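Local structure of beta-phosphoglucomutase (Clostridium difficile, 4GIB) at residues A[30-38]-A[147-157]; A[72-80]-A[91-102]. The protein probably interconverts beta-D-glucose 1-phosphate and beta-D-glucose 6-phosphate, as a magnesium-dependent phosphomutase of the HAD-like superfamily. All blocks are in the same frame, centred on the assembly; numbering follows the deposited sequence. Where two conformers were deposited one is given.

How the contacts relate
Contact 1 belongs to the core and contact 2 to the helical cap; they share no helix or strand. Their centres are about 25 Å apart and lie about 10 Å and 19 Å from the centre of the chain, and their nearest atoms stay about 9 Å from each other. All nine touching residues of contact 1 are buried and meet almost entirely through hydrocarbon, beside the sodium and phosphate held by the loop after strand 28-31. Contact 2 is larger, 532 against 317 Å², but only partly buried, and adds a salt-bridge network and an arginine–amide stack to its apolar packing. Along the chain, 72-80 and 91-102 fall inside the loop closed by contact 1, and each contact borders its own phosphate.

Contact 1: residues A[30-38]-A[147-157]. With NA (sodium ion), chain D; PO4 (phosphate ion), chain E.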
# COMPACT_ATOMS: atom_id res chain seq x y z
N ILE A 30 8.39 -4.36 -5.48
CA ILE A 30 8.03 -3.34 -4.52
C ILE A 30 6.57 -3.57 -4.18
O ILE A 30 5.71 -3.48 -5.04
CB ILE A 30 8.23 -1.91 -5.07
CG1 ILE A 30 9.69 -1.70 -5.51
CG2 ILE A 30 7.84 -0.89 -4.00
CD1 ILE A 30 9.97 -0.26 -6.10
N PHE A 31 6.31 -3.85 -2.91
CA PHE A 31 4.96 -4.16 -2.46
C PHE A 31 4.25 -3.02 -1.75
O PHE A 31 4.90 -2.13 -1.19
CB PHE A 31 5.03 -5.33 -1.47
CG PHE A 31 5.59 -6.60 -2.05
CD1 PHE A 31 6.96 -6.81 -2.13
CD2 PHE A 31 4.75 -7.62 -2.47
CE1 PHE A 31 7.47 -7.99 -2.65
CE2 PHE A 31 5.26 -8.80 -2.98
CZ PHE A 31 6.63 -8.98 -3.07
N ASP A 32 2.92 -3.03 -1.80
CA ASP A 32 2.14 -2.13 -0.96
C ASP A 32 1.85 -3.01 0.24
O ASP A 32 1.95 -4.24 0.15
CB ASP A 32 0.83 -1.65 -1.58
CG ASP A 32 0.05 -0.70 -0.63
OD1 ASP A 32 0.72 -0.10 0.26
OD2 ASP A 32 -1.20 -0.57 -0.74
N LEU A 33 1.49 -2.41 1.36
CA LEU A 33 1.22 -3.18 2.56
C LEU A 33 -0.22 -3.73 2.57
O LEU A 33 -0.44 -4.93 2.36
CB LEU A 33 1.53 -2.34 3.81
CG LEU A 33 1.31 -3.00 5.17
CD1 LEU A 33 2.26 -4.18 5.37
CD2 LEU A 33 1.49 -1.97 6.27
N ASP A 34 -1.19 -2.85 2.81
CA ASP A 34 -2.62 -3.23 2.85
C ASP A 34 -3.12 -3.97 1.60
O ASP A 34 -2.96 -3.50 0.49
CB ASP A 34 -3.46 -1.96 3.03
CG ASP A 34 -4.94 -2.25 3.14
OD1 ASP A 34 -5.34 -3.38 3.54
OD2 ASP A 34 -5.72 -1.31 2.81
N GLY A 35 -3.71 -5.15 1.79
CA GLY A 35 -4.28 -5.93 0.69
C GLY A 35 -3.30 -6.70 -0.18
O GLY A 35 -3.70 -7.32 -1.17
N VAL A 36 -2.01 -6.65 0.17
CA VAL A 36 -1.00 -7.43 -0.55
C VAL A 36 -0.21 -8.23 0.47
O VAL A 36 -0.16 -9.45 0.38
CB VAL A 36 -0.09 -6.54 -1.42
CG1 VAL A 36 0.83 -7.42 -2.30
CG2 VAL A 36 -0.93 -5.63 -2.32
N ILE A 37 0.39 -7.56 1.44
CA ILE A 37 1.13 -8.25 2.51
C ILE A 37 0.15 -8.71 3.62
O ILE A 37 0.23 -9.81 4.11
CB ILE A 37 2.22 -7.36 3.13
CG1 ILE A 37 3.20 -6.88 2.07
CG2 ILE A 37 2.97 -8.12 4.25
CD1 ILE A 37 3.90 -7.99 1.33
N THR A 38 -0.78 -7.83 3.98
CA THR A 38 -1.77 -8.14 5.00
C THR A 38 -2.95 -7.16 4.89
O THR A 38 -2.84 -6.12 4.26
CB THR A 38 -1.12 -8.05 6.40
OG1 THR A 38 -1.97 -8.65 7.38
CG2 THR A 38 -0.81 -6.61 6.78
N VAL A 147 3.64 -2.86 11.65
CA VAL A 147 2.88 -3.98 11.10
C VAL A 147 3.78 -5.14 10.63
O VAL A 147 3.51 -6.30 10.94
CB VAL A 147 1.96 -3.54 9.96
CG1 VAL A 147 1.24 -4.76 9.36
CG2 VAL A 147 0.96 -2.50 10.46
N LEU A 148 4.83 -4.83 9.87
CA LEU A 148 5.77 -5.87 9.42
C LEU A 148 6.42 -6.62 10.58
O LEU A 148 6.70 -7.82 10.46
CB LEU A 148 6.87 -5.29 8.54
CG LEU A 148 6.45 -4.66 7.22
CD1 LEU A 148 7.68 -4.17 6.49
CD2 LEU A 148 5.66 -5.64 6.38
N ASN A 149 6.70 -5.92 11.67
CA ASN A 149 7.31 -6.58 12.84
C ASN A 149 6.33 -7.56 13.52
O ASN A 149 6.74 -8.61 13.96
CB ASN A 149 7.90 -5.56 13.82
CG ASN A 149 9.29 -5.05 13.35
OD1 ASN A 149 9.43 -3.91 12.93
ND2 ASN A 149 10.30 -5.93 13.40
N HIS A 150 5.05 -7.20 13.57
CA HIS A 150 3.99 -8.09 14.08
C HIS A 150 3.77 -9.32 13.17
O HIS A 150 3.46 -10.41 13.65
CB HIS A 150 2.68 -7.33 14.20
CG HIS A 150 2.60 -6.50 15.44
ND1 HIS A 150 3.05 -5.20 15.50
CD2 HIS A 150 2.14 -6.80 16.68
CE1 HIS A 150 2.83 -4.72 16.71
NE2 HIS A 150 2.30 -5.68 17.45
N LEU A 151 3.90 -9.10 11.86
CA LEU A 151 3.81 -10.19 10.90
C LEU A 151 5.05 -11.06 11.03
O LEU A 151 5.01 -12.26 10.75
CB LEU A 151 3.73 -9.65 9.49
CG LEU A 151 2.51 -8.83 9.10
CD1 LEU A 151 2.78 -8.15 7.77
CD2 LEU A 151 1.26 -9.72 9.06
N GLY A 152 6.15 -10.45 11.46
CA GLY A 152 7.44 -11.15 11.66
C GLY A 152 8.34 -11.21 10.43
O GLY A 152 9.31 -11.96 10.41
N ILE A 153 8.04 -10.39 9.43
CA ILE A 153 8.80 -10.39 8.17
C ILE A 153 9.54 -9.09 7.83
O ILE A 153 9.88 -8.89 6.68
CB ILE A 153 7.88 -10.72 6.95
CG1 ILE A 153 6.77 -9.68 6.81
CG2 ILE A 153 7.33 -12.11 7.08
CD1 ILE A 153 5.85 -9.90 5.61
N SER A 154 9.81 -8.24 8.82
CA SER A 154 10.48 -6.97 8.52
C SER A 154 11.89 -7.18 7.93
O SER A 154 12.38 -6.36 7.15
CB SER A 154 10.53 -6.07 9.76
OG SER A 154 11.21 -6.72 10.81
N ASP A 155 12.52 -8.29 8.33
CA ASP A 155 13.85 -8.66 7.87
C ASP A 155 13.91 -9.01 6.38
O ASP A 155 14.98 -8.98 5.78
CB ASP A 155 14.36 -9.86 8.69
CG ASP A 155 13.44 -11.07 8.60
OD1 ASP A 155 12.21 -10.90 8.74
OD2 ASP A 155 13.96 -12.20 8.42
N LYS A 156 12.77 -9.35 5.80
CA LYS A 156 12.71 -9.69 4.38
C LYS A 156 12.79 -8.44 3.47
O LYS A 156 13.09 -8.57 2.29
CB LYS A 156 11.41 -10.44 4.07
CG LYS A 156 11.24 -11.79 4.77
CD LYS A 156 12.31 -12.78 4.34
CE LYS A 156 12.15 -14.14 5.02
NZ LYS A 156 12.27 -14.05 6.51
N PHE A 157 12.53 -7.26 4.03
CA PHE A 157 12.52 -6.00 3.26
C PHE A 157 13.85 -5.24 3.28
O PHE A 157 14.39 -4.93 4.34
CB PHE A 157 11.34 -5.12 3.71
CG PHE A 157 9.99 -5.73 3.40
CD1 PHE A 157 9.46 -6.71 4.22
CD2 PHE A 157 9.30 -5.37 2.26
CE1 PHE A 157 8.23 -7.31 3.91
CE2 PHE A 157 8.08 -5.96 1.95
CZ PHE A 157 7.55 -6.93 2.78
NA NA D . -3.02 -1.72 -1.22
P PO4 E . -1.17 1.31 2.54
O1 PO4 E . -2.12 0.80 1.47
O2 PO4 E . -1.92 2.17 3.53
O3 PO4 E . -0.56 0.16 3.27
O4 PO4 E . -0.11 2.13 1.85
O HOH W 1 -4.03 -0.03 -0.33
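Val147 touches two residues of 30-38: its CB lies 4.0 Å from CD2 of Leu33, and its CG1 lies 3.8 Å from CG2 of Thr38. CG1 stands anti to the backbone N (chi1 177°), which carries this branch toward both Thr38 and Leu33. The next residue, Leu148, does not aim its CB at the other segment, yet its CD2 ends 3.8 Å from CD1 of Leu33, the two leucines passing in opposite directions. Its other methyl, CD1, lies over a face of the Phe157 ring.

Leu33 thus rests its methyls on helix 144-151 while its CB borders a bound phosphate. It belongs to the HAD signature loop: strand 28-31, set between 134-137 and 190-194 in the parallel Rossmann-like sheet, runs into Asp32-Leu33-Asp34 and then the wide turn 33-37, the "squiggle", where Leu33 O accepts from N of both Val36 and Ile37. Asp32, the predicted nucleophile, binds sodium through OD2 at 2.2 Å, joined by Asp34 O, a water, Glu194 and Asp195; the metal probably marks a magnesium site. Asp34 N donates almost straight (176°) to the phosphate.

One turn beyond Leu148, Leu151 splits its methyls: CD1 packs 3.5 Å from CG2 of Ile37, and CD2 lies beside Thr38, whose OG1 is hydrogen-bonded to the backbone O of Asp116. Gly152, with phi 89°, is the C-prime residue of a Schellman motif, and Ile153 N bonds to Leu148 O. Past this turn, CD1 of Ile153 reaches CG2 of Ile37 at 3.6 Å. Phe157 arrives last; its CZ has CD1 of Ile37 at the ring edge, 4.1 Å away, and its CE2 approaches CD1 of Phe31 obliquely at 4.3 Å.

Contact 2: residues A[72-80]-A[91-102]; sequences RMESLDRIL and EEEKVRMAEEKN. With PO4 (phosphate ion), chain F.
Arg72 and Asn102 meet as a stack of flat groups: the amide lies over one face of the guanidinium, offset toward its rim, with Asn102 CG 3.3 Å from Arg72 CZ and the planes 29° apart. The angle at Arg72 NH1 is too poor for a hydrogen bond to Asn102 OD1, and that oxygen instead accepts from ND2 of Asn143. The guanidinium turns its edge to a bound phosphate, which lies in its plane. NE donates nearly straight to O4 of the phosphate at 2.8 Å, and NH1 reaches O3 of the same ion at 3.0 Å. A bend at chi3 (-50°) in an otherwise extended arginine chain brings the group there.

The apolar part is knobs-into-holes packing of helices crossing at 107°. Met73 fills the hole formed by Glu91, Lys94, Val95 and Ala98, with SD 3.4 Å from CB of Ala98 and CE against CB of Lys94. The two methyls of Leu76 have different partners: CD2 presses on the backbone O of Lys94 at 3.4 Å, and CD1 meets CE of Met97 at 3.9 Å. Returning the fit, the Lys94 chain lies among Met73, Leu76, Asp77 and Leu80.

The charged contacts centre on Lys94. Its NZ bonds to Glu91 OE2 at 2.6 Å, from above the carboxylate plane, whereas its salt bridge to Asp77 OD1 is long at 3.9 Å, that oxygen sitting closer to CE than to NZ. Lys94 NZ also donates to the backbone O of Phe89.

Both helices belong to the helical cap of a HAD phosphomutase. Arg72, Ser75 and Lys101 are predicted substrate-binding residues, and the phosphate at Arg72, also held by Ser141, Lys142 and Asn143, is consistent with the site where cap and core together clasp the substrate's non-transferring phosphate.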
# COMPACT_ATOMS: atom_id res chain seq x y z
N ARG A 72 -2.32 9.46 6.59
CA ARG A 72 -3.16 9.88 7.73
C ARG A 72 -3.84 11.23 7.63
O ARG A 72 -5.06 11.32 7.77
CB ARG A 72 -2.33 9.85 9.02
CG ARG A 72 -3.12 10.09 10.30
CD ARG A 72 -2.19 10.00 11.50
NE ARG A 72 -1.43 8.77 11.41
CZ ARG A 72 -0.37 8.47 12.14
NH1 ARG A 72 0.24 7.31 11.94
NH2 ARG A 72 0.08 9.31 13.06
N MET A 73 -3.07 12.30 7.46
CA MET A 73 -3.66 13.64 7.40
C MET A 73 -4.47 13.88 6.12
O MET A 73 -5.50 14.59 6.16
CB MET A 73 -2.58 14.70 7.60
CG MET A 73 -1.87 14.58 8.99
SD MET A 73 -3.00 14.81 10.41
CE MET A 73 -3.42 16.53 10.17
N GLU A 74 -4.05 13.31 5.00
CA GLU A 74 -4.82 13.46 3.78
C GLU A 74 -6.15 12.74 3.95
O GLU A 74 -7.20 13.27 3.56
CB GLU A 74 -4.08 12.91 2.55
CG GLU A 74 -4.89 12.96 1.25
CD GLU A 74 -5.36 14.37 0.87
OE1 GLU A 74 -4.75 15.36 1.32
OE2 GLU A 74 -6.34 14.48 0.08
N SER A 75 -6.10 11.54 4.55
CA SER A 75 -7.29 10.73 4.81
C SER A 75 -8.28 11.50 5.65
O SER A 75 -9.47 11.48 5.37
CB SER A 75 -6.93 9.41 5.50
OG SER A 75 -6.08 8.63 4.69
N LEU A 76 -7.79 12.19 6.68
CA LEU A 76 -8.64 12.98 7.55
C LEU A 76 -9.31 14.12 6.77
O LEU A 76 -10.50 14.36 6.95
CB LEU A 76 -7.86 13.52 8.78
CG LEU A 76 -8.63 14.44 9.75
CD1 LEU A 76 -9.89 13.75 10.26
CD2 LEU A 76 -7.77 14.91 10.92
N ASP A 77 -8.56 14.82 5.92
CA ASP A 77 -9.10 15.92 5.09
C ASP A 77 -10.21 15.44 4.15
O ASP A 77 -11.20 16.14 3.94
CB ASP A 77 -8.00 16.63 4.26
CG ASP A 77 -7.31 17.76 5.02
OD1 ASP A 77 -7.68 18.06 6.17
OD2 ASP A 77 -6.39 18.37 4.44
N ARG A 78 -10.03 14.26 3.57
CA ARG A 78 -11.06 13.70 2.71
C ARG A 78 -12.33 13.35 3.52
O ARG A 78 -13.44 13.51 3.03
CB ARG A 78 -10.54 12.47 1.95
CG ARG A 78 -9.47 12.82 0.96
CD ARG A 78 -9.02 11.63 0.15
NE ARG A 78 -7.87 11.99 -0.66
CZ ARG A 78 -7.31 11.20 -1.57
NH1 ARG A 78 -7.80 9.98 -1.80
NH2 ARG A 78 -6.26 11.63 -2.25
N ILE A 79 -12.17 12.88 4.75
CA ILE A 79 -13.33 12.59 5.57
C ILE A 79 -14.08 13.89 5.86
O ILE A 79 -15.29 13.96 5.70
CB ILE A 79 -12.95 11.89 6.89
CG1 ILE A 79 -12.33 10.52 6.61
CG2 ILE A 79 -14.19 11.71 7.76
CD1 ILE A 79 -11.79 9.83 7.85
N LEU A 80 -13.34 14.92 6.26
CA LEU A 80 -13.96 16.21 6.56
C LEU A 80 -14.62 16.81 5.32
O LEU A 80 -15.69 17.38 5.41
CB LEU A 80 -12.95 17.15 7.18
CG LEU A 80 -12.37 16.60 8.47
CD1 LEU A 80 -11.28 17.51 8.98
CD2 LEU A 80 -13.45 16.36 9.54
N GLU A 91 -5.35 23.13 11.61
CA GLU A 91 -4.54 21.94 11.46
C GLU A 91 -4.18 21.40 12.85
O GLU A 91 -4.10 20.19 13.03
CB GLU A 91 -3.32 22.20 10.57
CG GLU A 91 -3.70 22.67 9.14
CD GLU A 91 -4.54 21.65 8.35
OE1 GLU A 91 -4.25 20.44 8.42
OE2 GLU A 91 -5.48 22.06 7.64
N GLU A 92 -4.01 22.28 13.84
CA GLU A 92 -3.77 21.79 15.22
C GLU A 92 -4.87 20.84 15.62
O GLU A 92 -4.63 19.78 16.17
CB GLU A 92 -3.79 22.90 16.27
CG GLU A 92 -2.48 23.55 16.58
CD GLU A 92 -2.48 24.16 17.99
OE1 GLU A 92 -2.96 23.49 18.93
OE2 GLU A 92 -1.99 25.29 18.16
N GLU A 93 -6.10 21.28 15.41
CA GLU A 93 -7.25 20.48 15.79
C GLU A 93 -7.26 19.21 14.94
O GLU A 93 -7.57 18.15 15.44
CB GLU A 93 -8.55 21.29 15.67
CG GLU A 93 -9.77 20.59 16.25
CD GLU A 93 -9.65 20.28 17.76
OE1 GLU A 93 -8.80 20.89 18.45
OE2 GLU A 93 -10.45 19.44 18.25
N LYS A 94 -6.89 19.30 13.67
CA LYS A 94 -6.79 18.12 12.86
C LYS A 94 -5.67 17.18 13.43
O LYS A 94 -5.83 15.97 13.45
CB LYS A 94 -6.50 18.45 11.40
CG LYS A 94 -7.51 19.34 10.74
CD LYS A 94 -7.50 19.11 9.25
CE LYS A 94 -8.47 19.98 8.51
NZ LYS A 94 -7.89 21.31 8.25
N VAL A 95 -4.56 17.77 13.88
CA VAL A 95 -3.46 17.00 14.51
C VAL A 95 -4.00 16.23 15.73
O VAL A 95 -3.68 15.06 15.93
CB VAL A 95 -2.26 17.93 14.93
CG1 VAL A 95 -1.34 17.25 15.97
CG2 VAL A 95 -1.45 18.42 13.68
N ARG A 96 -4.84 16.88 16.53
CA ARG A 96 -5.41 16.23 17.72
C ARG A 96 -6.29 15.06 17.31
O ARG A 96 -6.24 13.97 17.90
CB ARG A 96 -6.27 17.18 18.52
CG ARG A 96 -6.50 16.74 19.95
CD ARG A 96 -7.94 16.97 20.37
NE ARG A 96 -8.78 15.84 19.96
CZ ARG A 96 -10.11 15.85 19.87
NH1 ARG A 96 -10.76 14.76 19.50
NH2 ARG A 96 -10.80 16.96 20.12
N MET A 97 -7.13 15.29 16.30
CA MET A 97 -8.06 14.27 15.84
C MET A 97 -7.33 13.08 15.24
O MET A 97 -7.70 11.93 15.47
CB MET A 97 -9.02 14.86 14.81
CG MET A 97 -9.95 15.92 15.36
SD MET A 97 -10.87 16.73 14.01
CE MET A 97 -11.67 15.33 13.30
N ALA A 98 -6.27 13.37 14.49
CA ALA A 98 -5.45 12.34 13.87
C ALA A 98 -4.78 11.46 14.93
O ALA A 98 -4.67 10.26 14.75
CB ALA A 98 -4.39 12.98 12.96
N GLU A 99 -4.32 12.08 16.01
CA GLU A 99 -3.64 11.38 17.09
C GLU A 99 -4.56 10.36 17.75
O GLU A 99 -4.16 9.22 17.96
CB GLU A 99 -3.14 12.37 18.13
CG GLU A 99 -2.45 11.72 19.35
CD GLU A 99 -1.67 12.73 20.20
OE1 GLU A 99 -1.21 13.76 19.66
OE2 GLU A 99 -1.49 12.47 21.41
N GLU A 100 -5.77 10.80 18.08
CA GLU A 100 -6.75 9.95 18.73
C GLU A 100 -7.06 8.76 17.84
O GLU A 100 -7.16 7.63 18.32
CB GLU A 100 -8.02 10.75 19.06
CG GLU A 100 -9.14 9.91 19.66
CD GLU A 100 -10.42 10.68 19.95
OE1 GLU A 100 -11.46 10.01 20.17
OE2 GLU A 100 -10.41 11.95 19.95
N LYS A 101 -7.20 9.01 16.55
CA LYS A 101 -7.45 7.95 15.61
C LYS A 101 -6.25 7.01 15.53
O LYS A 101 -6.42 5.79 15.53
CB LYS A 101 -7.76 8.55 14.23
CG LYS A 101 -7.98 7.52 13.11
CD LYS A 101 -6.68 7.05 12.43
CE LYS A 101 -6.98 5.91 11.45
NZ LYS A 101 -5.82 5.46 10.68
N ASN A 102 -5.05 7.58 15.44
CA ASN A 102 -3.84 6.75 15.36
C ASN A 102 -3.74 5.81 16.57
O ASN A 102 -3.58 4.60 16.40
CB ASN A 102 -2.59 7.62 15.24
CG ASN A 102 -1.33 6.81 14.88
OD1 ASN A 102 -1.37 5.86 14.12
ND2 ASN A 102 -0.19 7.27 15.38
P PO4 F . -1.11 5.79 9.03
O1 PO4 F . -1.62 5.73 7.60
O2 PO4 F . -0.99 4.38 9.48
O3 PO4 F . 0.23 6.47 9.07
O4 PO4 F . -2.07 6.56 9.90